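Local coordinates for protein putative transcriptional regulator (PDB 3QI7) that is of unknown function but has the fold of periplasmic binding proteins, and may be a lipoprotein that binds a small ligand such as a sugar, at residues A[314-319]-A[342-347]; A[33-38]-A[310-315]; A[336-341]-A[349-354]; A[113-118]-A[319-324]; A[277-282]-A[303-308]. All blocks are in the same frame, centred on the assembly; numbering follows the deposited sequence.

Contact 1 of 5, residues A[314-319]-A[342-347]; sequences AIYLAT and ELRFGI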
# COMPACT_ATOMS: atom_id res chain seq x y z
N ALA A 314 -2.50 -2.65 10.99
CA ALA A 314 -1.95 -1.95 12.19
C ALA A 314 -3.02 -1.74 13.26
O ALA A 314 -2.75 -1.93 14.46
CB ALA A 314 -1.30 -0.59 11.79
N ILE A 315 -4.23 -1.37 12.85
CA ILE A 315 -5.33 -1.22 13.83
C ILE A 315 -5.65 -2.55 14.56
O ILE A 315 -5.78 -2.59 15.78
CB ILE A 315 -6.59 -0.62 13.17
CG1 ILE A 315 -6.30 0.82 12.72
CG2 ILE A 315 -7.79 -0.65 14.14
CD1 ILE A 315 -7.21 1.30 11.63
N TYR A 316 -5.78 -3.64 13.79
CA TYR A 316 -6.07 -4.96 14.35
C TYR A 316 -4.97 -5.42 15.29
O TYR A 316 -5.25 -6.01 16.34
CB TYR A 316 -6.26 -6.02 13.25
CG TYR A 316 -7.59 -5.99 12.51
CD1 TYR A 316 -8.80 -5.86 13.18
CD2 TYR A 316 -7.63 -6.13 11.15
CE1 TYR A 316 -10.03 -5.85 12.48
CE2 TYR A 316 -8.83 -6.12 10.45
CZ TYR A 316 -10.02 -5.98 11.12
OH TYR A 316 -11.18 -5.97 10.38
N LEU A 317 -3.72 -5.13 14.93
CA LEU A 317 -2.57 -5.51 15.75
C LEU A 317 -2.56 -4.73 17.05
O LEU A 317 -2.36 -5.30 18.14
CB LEU A 317 -1.26 -5.23 14.98
CG LEU A 317 -0.02 -6.08 15.18
CD1 LEU A 317 -0.31 -7.59 15.30
CD2 LEU A 317 0.92 -5.77 13.99
N ALA A 318 -2.73 -3.41 16.95
CA ALA A 318 -2.78 -2.56 18.14
C ALA A 318 -3.86 -3.07 19.11
O ALA A 318 -3.61 -3.26 20.29
CB ALA A 318 -3.06 -1.09 17.76
N THR A 319 -5.06 -3.29 18.60
CA THR A 319 -6.17 -3.82 19.44
C THR A 319 -5.80 -5.14 20.14
O THR A 319 -6.03 -5.32 21.36
CB THR A 319 -7.44 -4.00 18.57
OG1 THR A 319 -7.79 -2.72 18.03
CG2 THR A 319 -8.61 -4.56 19.40
N GLU A 342 -3.73 -14.05 7.88
CA GLU A 342 -4.72 -15.08 7.51
C GLU A 342 -5.95 -14.99 8.40
O GLU A 342 -7.10 -14.97 7.91
CB GLU A 342 -4.14 -16.47 7.60
CG GLU A 342 -3.01 -16.77 6.65
CD GLU A 342 -3.46 -17.12 5.26
OE1 GLU A 342 -4.70 -17.15 5.00
OE2 GLU A 342 -2.53 -17.37 4.45
N LEU A 343 -5.72 -14.90 9.70
CA LEU A 343 -6.82 -14.80 10.69
C LEU A 343 -7.74 -13.62 10.41
O LEU A 343 -8.97 -13.78 10.40
CB LEU A 343 -6.24 -14.63 12.10
CG LEU A 343 -7.19 -14.58 13.30
CD1 LEU A 343 -8.00 -15.88 13.34
CD2 LEU A 343 -6.43 -14.37 14.63
N ARG A 344 -7.17 -12.45 10.17
CA ARG A 344 -7.99 -11.23 10.15
C ARG A 344 -8.48 -10.85 8.75
O ARG A 344 -9.43 -10.13 8.65
CB ARG A 344 -7.25 -10.05 10.79
CG ARG A 344 -7.08 -10.15 12.33
CD ARG A 344 -8.36 -9.64 13.08
NE ARG A 344 -8.17 -9.76 14.52
CZ ARG A 344 -8.55 -10.78 15.28
NH1 ARG A 344 -9.23 -11.81 14.77
NH2 ARG A 344 -8.25 -10.77 16.57
N PHE A 345 -7.79 -11.31 7.71
CA PHE A 345 -8.10 -10.96 6.32
C PHE A 345 -8.37 -12.16 5.39
O PHE A 345 -8.94 -11.99 4.30
CB PHE A 345 -6.95 -10.15 5.71
CG PHE A 345 -6.66 -8.87 6.42
CD1 PHE A 345 -5.80 -8.84 7.50
CD2 PHE A 345 -7.25 -7.69 6.01
CE1 PHE A 345 -5.51 -7.67 8.13
CE2 PHE A 345 -6.99 -6.52 6.65
CZ PHE A 345 -6.11 -6.50 7.73
N GLY A 346 -7.96 -13.35 5.79
CA GLY A 346 -8.06 -14.53 4.91
C GLY A 346 -7.27 -14.44 3.61
O GLY A 346 -7.67 -14.99 2.57
N ILE A 347 -6.14 -13.74 3.67
CA ILE A 347 -5.22 -13.64 2.55
C ILE A 347 -3.78 -14.06 2.95
O ILE A 347 -3.35 -13.96 4.12
CB ILE A 347 -5.23 -12.23 1.90
CG1 ILE A 347 -4.54 -11.18 2.78
CG2 ILE A 347 -6.68 -11.80 1.50
CD1 ILE A 347 -4.69 -9.70 2.23
O HOH W 1 -7.42 -7.49 16.33
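Arg344 lays the aliphatic part of its side chain across one face of the Tyr316 ring. Its CD sits 3.9 Å from the centroid of that ring, displaced toward the rim, in a CH-pi contact; the guanidinium itself is turned 67° from the ring plane and runs on past CD1. Phe345 comes at the same ring from its edge. Phe345 CZ lies 3.8 Å from Tyr316 CD2, the two planes stand at 74°, and the pair forms an offset edge-to-face contact in which tyrosine supplies the edge and phenylalanine the face. The chain of Arg344 is bent at chi2 (-83°), which folds CG and CD onto the tyrosine before NE moves off toward water. That water accepts from Arg344 NE at 3.0 Å and donates to Tyr316 O at 2.6 Å, tying the arginine to the backbone of helix 306-324. Farther out, Tyr316 OH is hydrogen-bonded to Glu38 of helix 26-42, which fixes the far end of the ring, while Phe345 also meets the ring of Phe309. Arginine and tyrosine suit this position near the surface, since each offers an apolar flank for packing and a polar end for water or a partner. Helices 306-324 and 334-345 are therefore joined here by dispersion and ring electrostatics, with a water bridge and a weak, long ion pair from Arg344 to Glu320 as polar links.

Contact 2 of 5, residues A[33-38]-A[310-315]; sequences EEMAKE and LPSLAI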
# COMPACT_ATOMS: atom_id res chain seq x y z
N GLU A 33 -12.24 5.16 8.80
CA GLU A 33 -13.63 5.44 9.14
C GLU A 33 -14.45 4.17 9.18
O GLU A 33 -15.33 4.02 10.05
CB GLU A 33 -14.27 6.46 8.16
CG GLU A 33 -13.81 7.89 8.42
CD GLU A 33 -14.11 8.36 9.86
OE1 GLU A 33 -15.30 8.32 10.26
OE2 GLU A 33 -13.15 8.74 10.58
N GLU A 34 -14.18 3.27 8.22
CA GLU A 34 -14.83 1.99 8.15
C GLU A 34 -14.53 1.16 9.38
O GLU A 34 -15.42 0.56 9.98
CB GLU A 34 -14.41 1.24 6.88
CG GLU A 34 -15.12 -0.06 6.68
CD GLU A 34 -14.97 -0.58 5.26
OE1 GLU A 34 -15.66 -0.05 4.36
OE2 GLU A 34 -14.17 -1.53 5.05
N MSE A 35 -13.27 1.14 9.79
CA MSE A 35 -12.90 0.36 10.96
C MSE A 35 -13.52 0.94 12.24
O MSE A 35 -13.91 0.20 13.14
CB MSE A 35 -11.39 0.30 11.10
CG MSE A 35 -10.66 -0.33 9.89
SE MSE A 35 -10.46 -2.24 10.15
CE MSE A 35 -9.18 -2.26 11.58
N ALA A 36 -13.60 2.26 12.32
CA ALA A 36 -14.29 2.94 13.40
C ALA A 36 -15.74 2.46 13.55
O ALA A 36 -16.19 2.22 14.68
CB ALA A 36 -14.28 4.46 13.17
N LYS A 37 -16.45 2.38 12.43
CA LYS A 37 -17.83 1.92 12.43
C LYS A 37 -17.92 0.45 12.85
O LYS A 37 -18.77 0.07 13.64
CB LYS A 37 -18.48 2.17 11.06
CG LYS A 37 -19.97 1.96 11.02
N GLU A 38 -17.02 -0.38 12.35
CA GLU A 38 -16.94 -1.80 12.73
C GLU A 38 -16.82 -1.95 14.24
O GLU A 38 -17.52 -2.74 14.86
CB GLU A 38 -15.73 -2.45 12.01
CG GLU A 38 -15.43 -3.93 12.31
CD GLU A 38 -14.34 -4.50 11.39
OE1 GLU A 38 -14.51 -4.45 10.15
OE2 GLU A 38 -13.29 -4.99 11.88
N LEU A 310 -2.20 -1.74 5.13
CA LEU A 310 -1.28 -1.43 6.22
C LEU A 310 -2.01 -0.82 7.42
O LEU A 310 -1.85 -1.31 8.55
CB LEU A 310 -0.11 -0.53 5.77
CG LEU A 310 0.90 -1.22 4.84
CD1 LEU A 310 1.76 -0.17 4.11
CD2 LEU A 310 1.75 -2.29 5.60
N PRO A 311 -2.80 0.24 7.20
CA PRO A 311 -3.51 0.80 8.37
C PRO A 311 -4.54 -0.17 9.00
O PRO A 311 -4.65 -0.22 10.21
CB PRO A 311 -4.18 2.08 7.80
CG PRO A 311 -4.27 1.83 6.37
CD PRO A 311 -3.05 1.04 5.99
N SER A 312 -5.25 -0.96 8.19
CA SER A 312 -6.19 -1.93 8.76
C SER A 312 -5.47 -3.02 9.57
O SER A 312 -5.96 -3.41 10.63
CB SER A 312 -7.06 -2.56 7.69
OG SER A 312 -8.13 -3.27 8.29
N LEU A 313 -4.35 -3.52 9.06
CA LEU A 313 -3.54 -4.49 9.80
C LEU A 313 -3.02 -3.87 11.09
O LEU A 313 -3.04 -4.51 12.16
CB LEU A 313 -2.35 -5.00 8.96
CG LEU A 313 -1.27 -5.81 9.70
CD1 LEU A 313 -1.90 -7.10 10.27
CD2 LEU A 313 -0.05 -6.16 8.83
N ALA A 314 -2.50 -2.65 10.99
CA ALA A 314 -1.95 -1.95 12.19
C ALA A 314 -3.02 -1.74 13.26
O ALA A 314 -2.75 -1.93 14.46
CB ALA A 314 -1.30 -0.59 11.79
N ILE A 315 -4.23 -1.37 12.85
CA ILE A 315 -5.33 -1.22 13.83
C ILE A 315 -5.65 -2.55 14.56
O ILE A 315 -5.78 -2.59 15.78
CB ILE A 315 -6.59 -0.62 13.17
CG1 ILE A 315 -6.30 0.82 12.72
CG2 ILE A 315 -7.79 -0.65 14.14
CD1 ILE A 315 -7.21 1.30 11.63
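Met35, a selenomethionine, and Ile315 reach toward each other tip to tip between helices 26-42 and 306-324, while Ser312 comes in at the selenium. The methyl CE of Met35 points at the beta-branch of the isoleucine, with 3.3 Å from Met35 CE to Ile315 CG2. Ile315 CB is also close, at 3.5 Å from Met35 CE; both separations are shorter than usual for carbon atoms and so somewhat doubtful in detail. CD1 of Ile315 lies farther along, 4.1 Å from Met35 CE. One turn back on the helix, in the conformer described, Ser312 OG is 3.2 Å from Met35 SE, with a chi1 of -168° that swings the hydroxyl opposite the backbone N. The chain of Met35 is doubly bent, at chi2 (-90°) and chi3 (-69°), and this hook brings selenium to the serine and the methyl to the isoleucine. A long, flexible side chain suits the task of spanning two helices whose nearest CA atoms, those of Met35 and Ser312, are 7.4 Å apart; the small serine lets the methionine lie close to the helix. Ile59 of strand 57-63 touches both Met35 and Ile315, placing the contact over the sheet. Two helices side by side on one face of a central, largely parallel sheet are typical of the alpha/beta lobe of periplasmic binding proteins.

Contact 3 of 5, residues A[336-341]-A[349-354]; sequences YLEAFT and SEFTPL
A helix followed by a short loop into a strand at the border of the mixed sheet brings Leu337, Glu338 and Thr341 of helix 334-345 against Ser349 and Phe351 of strand 349-353, the two short axes running nearly antiparallel at 154°. Leu337 CB stands over the centre of the Phe351 ring, 3.7 Å from its centroid, in a CH-pi contact. Glu338 CG and Thr341 OG1 meet the rim of the ring near its plane, Thr341 OG1 3.6 Å from Phe351 CE1. Thr341 OG1 donates to Leu337 O at 2.8 Å, and Thr341 N reaches the same oxygen from the opposite face of the carbonyl. Strand 349-353 pairs antiparallel with strand 361-370 of the main mixed sheet, which helix 334-345 covers here. The direct hydrogen bond across the contact is made by the carboxylate of Glu338: extended beyond CG (chi2 168°), it places Glu338 OE2 2.9 Å from Phe351 N, and the nearly straight bond meets the oxygen on its anti side, somewhat out of the carboxylate plane. Glutamate suits this place because its aliphatic CG packs on the phenylalanine while its acid group receives a strand N-H. A water within hydrogen-bonding distance of Glu338 O and Ser349 OG probably bridges the two.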
# COMPACT_ATOMS: atom_id res chain seq x y z
N TYR A 336 4.32 -14.96 12.87
CA TYR A 336 3.23 -14.37 13.63
C TYR A 336 2.36 -13.45 12.78
O TYR A 336 1.13 -13.56 12.77
CB TYR A 336 3.77 -13.62 14.87
CG TYR A 336 2.64 -13.06 15.68
CD1 TYR A 336 2.07 -11.84 15.35
CD2 TYR A 336 2.12 -13.77 16.76
CE1 TYR A 336 1.01 -11.33 16.06
CE2 TYR A 336 1.06 -13.26 17.50
CZ TYR A 336 0.51 -12.05 17.13
OH TYR A 336 -0.53 -11.51 17.83
N LEU A 337 2.99 -12.55 12.03
CA LEU A 337 2.26 -11.56 11.24
C LEU A 337 1.54 -12.18 10.02
O LEU A 337 0.42 -11.75 9.65
CB LEU A 337 3.22 -10.45 10.80
CG LEU A 337 3.75 -9.59 11.93
CD1 LEU A 337 5.02 -8.84 11.51
CD2 LEU A 337 2.65 -8.64 12.42
N GLU A 338 2.14 -13.20 9.42
CA GLU A 338 1.49 -13.94 8.35
C GLU A 338 0.26 -14.70 8.86
O GLU A 338 -0.81 -14.65 8.22
CB GLU A 338 2.49 -14.87 7.64
CG GLU A 338 3.51 -14.06 6.86
CD GLU A 338 4.71 -14.86 6.36
OE1 GLU A 338 4.60 -16.10 6.18
OE2 GLU A 338 5.75 -14.20 6.14
N ALA A 339 0.38 -15.37 9.99
CA ALA A 339 -0.77 -16.09 10.54
C ALA A 339 -1.89 -15.10 10.93
O ALA A 339 -3.07 -15.37 10.68
CB ALA A 339 -0.35 -16.97 11.75
N PHE A 340 -1.51 -13.97 11.54
CA PHE A 340 -2.47 -12.93 11.96
C PHE A 340 -3.17 -12.35 10.73
O PHE A 340 -4.39 -12.13 10.75
CB PHE A 340 -1.77 -11.85 12.75
CG PHE A 340 -2.68 -10.90 13.49
CD1 PHE A 340 -3.38 -11.31 14.60
CD2 PHE A 340 -2.83 -9.57 13.07
CE1 PHE A 340 -4.23 -10.42 15.30
CE2 PHE A 340 -3.68 -8.67 13.76
CZ PHE A 340 -4.35 -9.10 14.87
N THR A 341 -2.43 -12.19 9.62
CA THR A 341 -3.03 -11.74 8.36
C THR A 341 -4.04 -12.76 7.83
O THR A 341 -5.10 -12.39 7.37
CB THR A 341 -1.95 -11.40 7.33
OG1 THR A 341 -1.15 -10.32 7.85
CG2 THR A 341 -2.53 -10.99 5.96
N SER A 349 0.41 -13.68 2.61
CA SER A 349 1.33 -12.57 2.65
C SER A 349 2.73 -13.09 2.96
O SER A 349 2.89 -14.20 3.40
CB SER A 349 0.90 -11.60 3.78
OG SER A 349 0.97 -12.20 5.08
N GLU A 350 3.73 -12.25 2.75
CA GLU A 350 5.08 -12.56 3.22
C GLU A 350 5.68 -11.32 3.84
O GLU A 350 5.72 -10.25 3.22
CB GLU A 350 5.97 -13.09 2.09
CG GLU A 350 7.38 -13.59 2.54
CD GLU A 350 8.31 -13.90 1.36
OE1 GLU A 350 7.80 -14.26 0.28
OE2 GLU A 350 9.55 -13.78 1.48
N PHE A 351 6.17 -11.48 5.08
CA PHE A 351 6.76 -10.41 5.87
C PHE A 351 8.26 -10.64 6.03
O PHE A 351 8.70 -11.77 6.29
CB PHE A 351 6.12 -10.33 7.27
CG PHE A 351 4.73 -9.73 7.30
CD1 PHE A 351 3.62 -10.48 6.90
CD2 PHE A 351 4.52 -8.45 7.77
CE1 PHE A 351 2.34 -9.94 6.93
CE2 PHE A 351 3.23 -7.91 7.79
CZ PHE A 351 2.15 -8.65 7.38
N THR A 352 9.04 -9.58 5.88
CA THR A 352 10.50 -9.67 5.91
C THR A 352 11.08 -8.60 6.84
O THR A 352 10.77 -7.43 6.68
CB THR A 352 11.05 -9.42 4.49
OG1 THR A 352 10.44 -10.35 3.58
CG2 THR A 352 12.58 -9.57 4.45
N PRO A 353 11.94 -8.98 7.82
CA PRO A 353 12.47 -7.90 8.65
C PRO A 353 13.45 -6.98 7.89
O PRO A 353 14.11 -7.42 6.94
CB PRO A 353 13.20 -8.65 9.80
CG PRO A 353 13.58 -9.97 9.20
CD PRO A 353 12.36 -10.30 8.32
N LEU A 354 13.55 -5.73 8.31
CA LEU A 354 14.53 -4.78 7.71
C LEU A 354 15.96 -5.30 7.74
O LEU A 354 16.65 -5.26 6.74
CB LEU A 354 14.46 -3.42 8.41
CG LEU A 354 15.29 -2.27 7.82
CD1 LEU A 354 14.86 -1.97 6.35
CD2 LEU A 354 15.14 -1.05 8.70
O HOH W 2 -0.91 -14.24 5.47
O HOH W 3 3.14 -16.66 3.98

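Contact 4 of 5, residues A[113-118]-A[319-324]; sequences EIITIS and TEMVKQ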
# COMPACT_ATOMS: atom_id res chain seq x y z
N GLU A 113 3.80 3.58 27.95
CA GLU A 113 2.97 2.39 27.71
C GLU A 113 2.15 2.42 26.40
O GLU A 113 1.66 1.39 25.95
CB GLU A 113 2.06 2.12 28.92
CG GLU A 113 0.75 2.94 28.98
CD GLU A 113 0.92 4.40 29.41
OE1 GLU A 113 2.05 4.91 29.56
OE2 GLU A 113 -0.13 5.06 29.57
N ILE A 114 1.98 3.61 25.81
CA ILE A 114 1.29 3.71 24.52
C ILE A 114 2.07 2.95 23.43
O ILE A 114 3.26 3.17 23.22
CB ILE A 114 1.06 5.20 24.09
CG1 ILE A 114 0.08 5.87 25.06
CG2 ILE A 114 0.52 5.29 22.65
CD1 ILE A 114 -0.45 7.28 24.62
N ILE A 115 1.36 2.05 22.74
CA ILE A 115 1.93 1.27 21.65
C ILE A 115 1.93 2.12 20.40
O ILE A 115 0.87 2.56 19.97
CB ILE A 115 1.07 0.04 21.43
CG1 ILE A 115 1.14 -0.85 22.68
CG2 ILE A 115 1.54 -0.74 20.20
CD1 ILE A 115 0.27 -2.07 22.57
N THR A 116 3.10 2.37 19.82
CA THR A 116 3.18 3.17 18.59
C THR A 116 3.50 2.32 17.35
O THR A 116 4.35 1.43 17.39
CB THR A 116 4.24 4.29 18.74
OG1 THR A 116 5.47 3.73 19.21
CG2 THR A 116 3.72 5.37 19.73
N ILE A 117 2.80 2.59 16.25
CA ILE A 117 2.88 1.78 15.05
C ILE A 117 2.89 2.69 13.82
O ILE A 117 2.00 3.54 13.67
CB ILE A 117 1.68 0.81 14.94
CG1 ILE A 117 1.46 0.04 16.24
CG2 ILE A 117 1.83 -0.14 13.72
CD1 ILE A 117 0.39 -0.99 16.17
N SER A 118 3.92 2.56 12.99
CA SER A 118 3.96 3.20 11.68
C SER A 118 3.34 2.19 10.68
O SER A 118 3.65 0.97 10.70
CB SER A 118 5.39 3.64 11.30
OG SER A 118 6.30 2.53 11.15
N THR A 319 -5.06 -3.29 18.60
CA THR A 319 -6.17 -3.82 19.44
C THR A 319 -5.80 -5.14 20.14
O THR A 319 -6.03 -5.32 21.36
CB THR A 319 -7.44 -4.00 18.57
OG1 THR A 319 -7.79 -2.72 18.03
CG2 THR A 319 -8.61 -4.56 19.40
N GLU A 320 -5.22 -6.06 19.39
CA GLU A 320 -4.83 -7.36 19.94
C GLU A 320 -3.76 -7.17 21.00
O GLU A 320 -3.77 -7.84 22.05
CB GLU A 320 -4.31 -8.26 18.82
CG GLU A 320 -3.78 -9.63 19.25
CD GLU A 320 -4.88 -10.65 19.53
OE1 GLU A 320 -6.03 -10.41 19.13
OE2 GLU A 320 -4.57 -11.70 20.15
N MSE A 321 -2.82 -6.27 20.70
CA MSE A 321 -1.70 -6.03 21.61
C MSE A 321 -2.19 -5.45 22.93
O MSE A 321 -1.70 -5.83 24.00
CB MSE A 321 -0.66 -5.09 20.95
CG MSE A 321 0.18 -5.76 19.88
SE MSE A 321 1.30 -4.45 18.90
CE MSE A 321 2.78 -4.51 20.22
N VAL A 322 -3.13 -4.50 22.86
CA VAL A 322 -3.68 -3.89 24.07
C VAL A 322 -4.52 -4.93 24.84
O VAL A 322 -4.32 -5.11 26.02
CB VAL A 322 -4.49 -2.59 23.79
CG1 VAL A 322 -5.09 -2.06 25.09
CG2 VAL A 322 -3.59 -1.51 23.13
N LYS A 323 -5.39 -5.66 24.15
CA LYS A 323 -6.21 -6.68 24.84
C LYS A 323 -5.37 -7.77 25.49
O LYS A 323 -5.71 -8.23 26.58
CB LYS A 323 -7.26 -7.30 23.91
CG LYS A 323 -8.48 -6.43 23.75
CD LYS A 323 -9.43 -6.98 22.68
CE LYS A 323 -10.77 -6.29 22.74
NZ LYS A 323 -11.64 -6.72 21.62
N GLN A 324 -4.27 -8.16 24.86
CA GLN A 324 -3.46 -9.28 25.34
C GLN A 324 -2.18 -8.84 26.08
O GLN A 324 -1.39 -9.68 26.49
CB GLN A 324 -3.10 -10.21 24.17
CG GLN A 324 -4.28 -10.79 23.39
CD GLN A 324 -5.12 -11.76 24.20
OE1 GLN A 324 -4.68 -12.27 25.22
NE2 GLN A 324 -6.33 -12.01 23.74
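Apolar packing makes this contact, and Ile115 does most of it. Its CD1 methyl pushes toward helix 306-324 and lodges between two neighbouring residues, 3.6 Å from Met321 CB and 3.9 Å from Val322 CG2. The other branch meets the far part of the selenomethionine, the two side chains crossing at a slant: Ile115 CG2 lies 3.9 Å from Met321 SE and 4.0 Å from Met321 CE. With CG1 set opposite the carbonyl carbon (chi1 -65°), the two branches divide the work, one reaching the base of Met321 and the other its end. Met321 is extended as far as selenium and bends only at chi3 (85°). A looser touch links Ile117 CD1 with Met321 SE at 4.5 Å; Ile117 also packs on Ala318 and Ala314, about one and two turns back from Met321.

As to polar groups, the strand spends its backbone on the sheet, bonding to strand 88-94 through Ile115 and Ile117 and to strand 134-137 through Thr116. Beta-branched isoleucines suit such a strand, and alternate residues, Ile115 and Ile117, face the helix. Helix and strand run nearly antiparallel, at 164°, with axes 10.2 Å apart. Dispersion and the burial of apolar side chains thus hold the helix to a strand whose backbone bonds lie within the sheet.

Contact 5 of 5, residues A[277-282]-A[303-308]; sequences QNYDKI and PMPMDA
The ring of Tyr279, in the first turn of helix 279-292, packs on the Pro303-Pro305 segment that leads into helix 306-324, so the starts of two helices meet here. The principal interaction is CH-pi: Pro305 CD stands over the centre of the ring, 3.6 Å from its centroid and 11° off the normal. On the opposite face lies the backbone carbon of Gln277, leaving the ring sandwiched. Proline suits this spot: the CD next to its ring nitrogen carries polarised C-H bonds that suit an aromatic face, while the residue occupies the N-cap of helix 306-324. Van der Waals contacts finish the surround: Met304 CB, of a selenomethionine, is 3.9 Å from Tyr279 CD2 in the conformer described, and the small Ala308 places CB 3.7 Å from Tyr279 CE2. Val27 of helix 26-42 also touches Tyr279. Within the 277-282 segment, Asn278 N-caps helix 279-292, Asn278 OD1 accepting from Lys281 N at 3.1 Å with the donor 50° above the carbonyl plane. Tyr279 CB rests 3.5 Å from Pro303 O.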
# COMPACT_ATOMS: atom_id res chain seq x y z
N GLN A 277 -14.83 0.52 -0.52
CA GLN A 277 -13.87 -0.22 0.30
C GLN A 277 -14.21 -1.73 0.33
O GLN A 277 -13.61 -2.48 1.09
CB GLN A 277 -13.83 0.32 1.76
CG GLN A 277 -13.05 1.62 2.00
CD GLN A 277 -13.74 2.84 1.40
OE1 GLN A 277 -13.19 3.53 0.51
NE2 GLN A 277 -14.95 3.10 1.86
N ASN A 278 -15.18 -2.17 -0.47
CA ASN A 278 -15.48 -3.59 -0.57
C ASN A 278 -14.58 -4.20 -1.69
O ASN A 278 -15.01 -4.41 -2.82
CB ASN A 278 -16.96 -3.84 -0.83
CG ASN A 278 -17.33 -5.31 -0.71
OD1 ASN A 278 -16.51 -6.21 -0.94
ND2 ASN A 278 -18.57 -5.56 -0.37
N TYR A 279 -13.33 -4.46 -1.35
CA TYR A 279 -12.36 -4.86 -2.36
C TYR A 279 -12.67 -6.23 -2.97
O TYR A 279 -12.38 -6.44 -4.14
CB TYR A 279 -10.95 -4.80 -1.79
CG TYR A 279 -10.60 -3.41 -1.33
CD1 TYR A 279 -10.53 -2.37 -2.25
CD2 TYR A 279 -10.40 -3.12 0.01
CE1 TYR A 279 -10.27 -1.09 -1.84
CE2 TYR A 279 -10.10 -1.81 0.42
CZ TYR A 279 -10.03 -0.82 -0.50
OH TYR A 279 -9.76 0.47 -0.12
N ASP A 280 -13.27 -7.15 -2.22
CA ASP A 280 -13.60 -8.46 -2.79
C ASP A 280 -14.67 -8.34 -3.89
O ASP A 280 -14.60 -9.03 -4.90
CB ASP A 280 -14.10 -9.43 -1.73
CG ASP A 280 -13.01 -9.82 -0.75
OD1 ASP A 280 -11.82 -9.61 -1.05
OD2 ASP A 280 -13.36 -10.30 0.33
N LYS A 281 -15.62 -7.44 -3.68
CA LYS A 281 -16.73 -7.26 -4.61
C LYS A 281 -16.21 -6.54 -5.86
O LYS A 281 -16.60 -6.87 -6.97
CB LYS A 281 -17.87 -6.48 -3.93
CG LYS A 281 -19.08 -6.27 -4.84
CD LYS A 281 -20.14 -5.35 -4.21
CE LYS A 281 -21.43 -5.32 -5.08
NZ LYS A 281 -22.40 -4.25 -4.65
N ILE A 282 -15.35 -5.54 -5.65
CA ILE A 282 -14.71 -4.84 -6.77
C ILE A 282 -13.91 -5.83 -7.62
O ILE A 282 -13.98 -5.80 -8.85
CB ILE A 282 -13.82 -3.67 -6.32
CG1 ILE A 282 -14.66 -2.61 -5.55
CG2 ILE A 282 -13.11 -3.02 -7.54
CD1 ILE A 282 -13.82 -1.57 -4.78
N PRO A 303 -5.17 -8.66 -3.30
CA PRO A 303 -6.55 -8.66 -2.83
C PRO A 303 -7.05 -7.28 -2.39
O PRO A 303 -8.27 -7.04 -2.39
CB PRO A 303 -6.49 -9.61 -1.60
CG PRO A 303 -5.40 -10.47 -1.87
CD PRO A 303 -4.37 -9.62 -2.53
N MSE A 304 -6.14 -6.42 -1.95
CA MSE A 304 -6.49 -5.05 -1.54
C MSE A 304 -5.30 -4.12 -1.70
O MSE A 304 -4.17 -4.58 -1.74
CB MSE A 304 -7.03 -5.02 -0.08
CG MSE A 304 -6.23 -5.74 0.98
SE MSE A 304 -7.18 -5.99 2.70
CE MSE A 304 -7.78 -4.19 3.10
N PRO A 305 -5.54 -2.80 -1.78
CA PRO A 305 -4.40 -1.92 -1.93
C PRO A 305 -3.59 -1.87 -0.66
O PRO A 305 -4.15 -2.03 0.40
CB PRO A 305 -5.00 -0.55 -2.17
CG PRO A 305 -6.54 -0.74 -2.13
CD PRO A 305 -6.82 -2.07 -1.60
N MSE A 306 -2.31 -1.61 -0.78
CA MSE A 306 -1.47 -1.48 0.41
C MSE A 306 -1.89 -0.25 1.29
O MSE A 306 -1.79 -0.28 2.53
CB MSE A 306 -0.00 -1.36 -0.02
CG MSE A 306 0.66 -2.67 -0.41
SE MSE A 306 0.73 -3.86 1.18
CE MSE A 306 1.95 -2.99 2.26
N ASP A 307 -2.37 0.82 0.64
CA ASP A 307 -2.89 1.99 1.35
C ASP A 307 -4.06 1.67 2.28
O ASP A 307 -4.31 2.41 3.24
CB ASP A 307 -3.35 3.10 0.37
CG ASP A 307 -2.19 3.89 -0.25
OD1 ASP A 307 -1.03 3.63 0.10
OD2 ASP A 307 -2.45 4.77 -1.10
N ALA A 308 -4.79 0.61 1.98
CA ALA A 308 -5.84 0.10 2.87
C ALA A 308 -5.37 -1.00 3.83
O ALA A 308 -5.71 -1.01 5.01
CB ALA A 308 -7.07 -0.38 2.06

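How the contacts relate
Four of the five contacts use helix 306-324: contact 5 lies at its start, contacts 2 and 1 follow along its middle and contact 4 is toward its end, while contact 3 joins helix 334-345 to strand 349-353. Contacts 1 and 2 are neighbours, their centres 9 Å apart, sharing Ala314 and Ile315. Contacts 1 and 3 share helix 334-345, at 11 Å between centres. Contacts 4 and 5 are farthest apart, about 24 Å between centres. Contacts 2 and 4 close long loops, whereas contact 5 is nested inside both. One long helix thus ties early and late parts of the chain together round the mixed sheet.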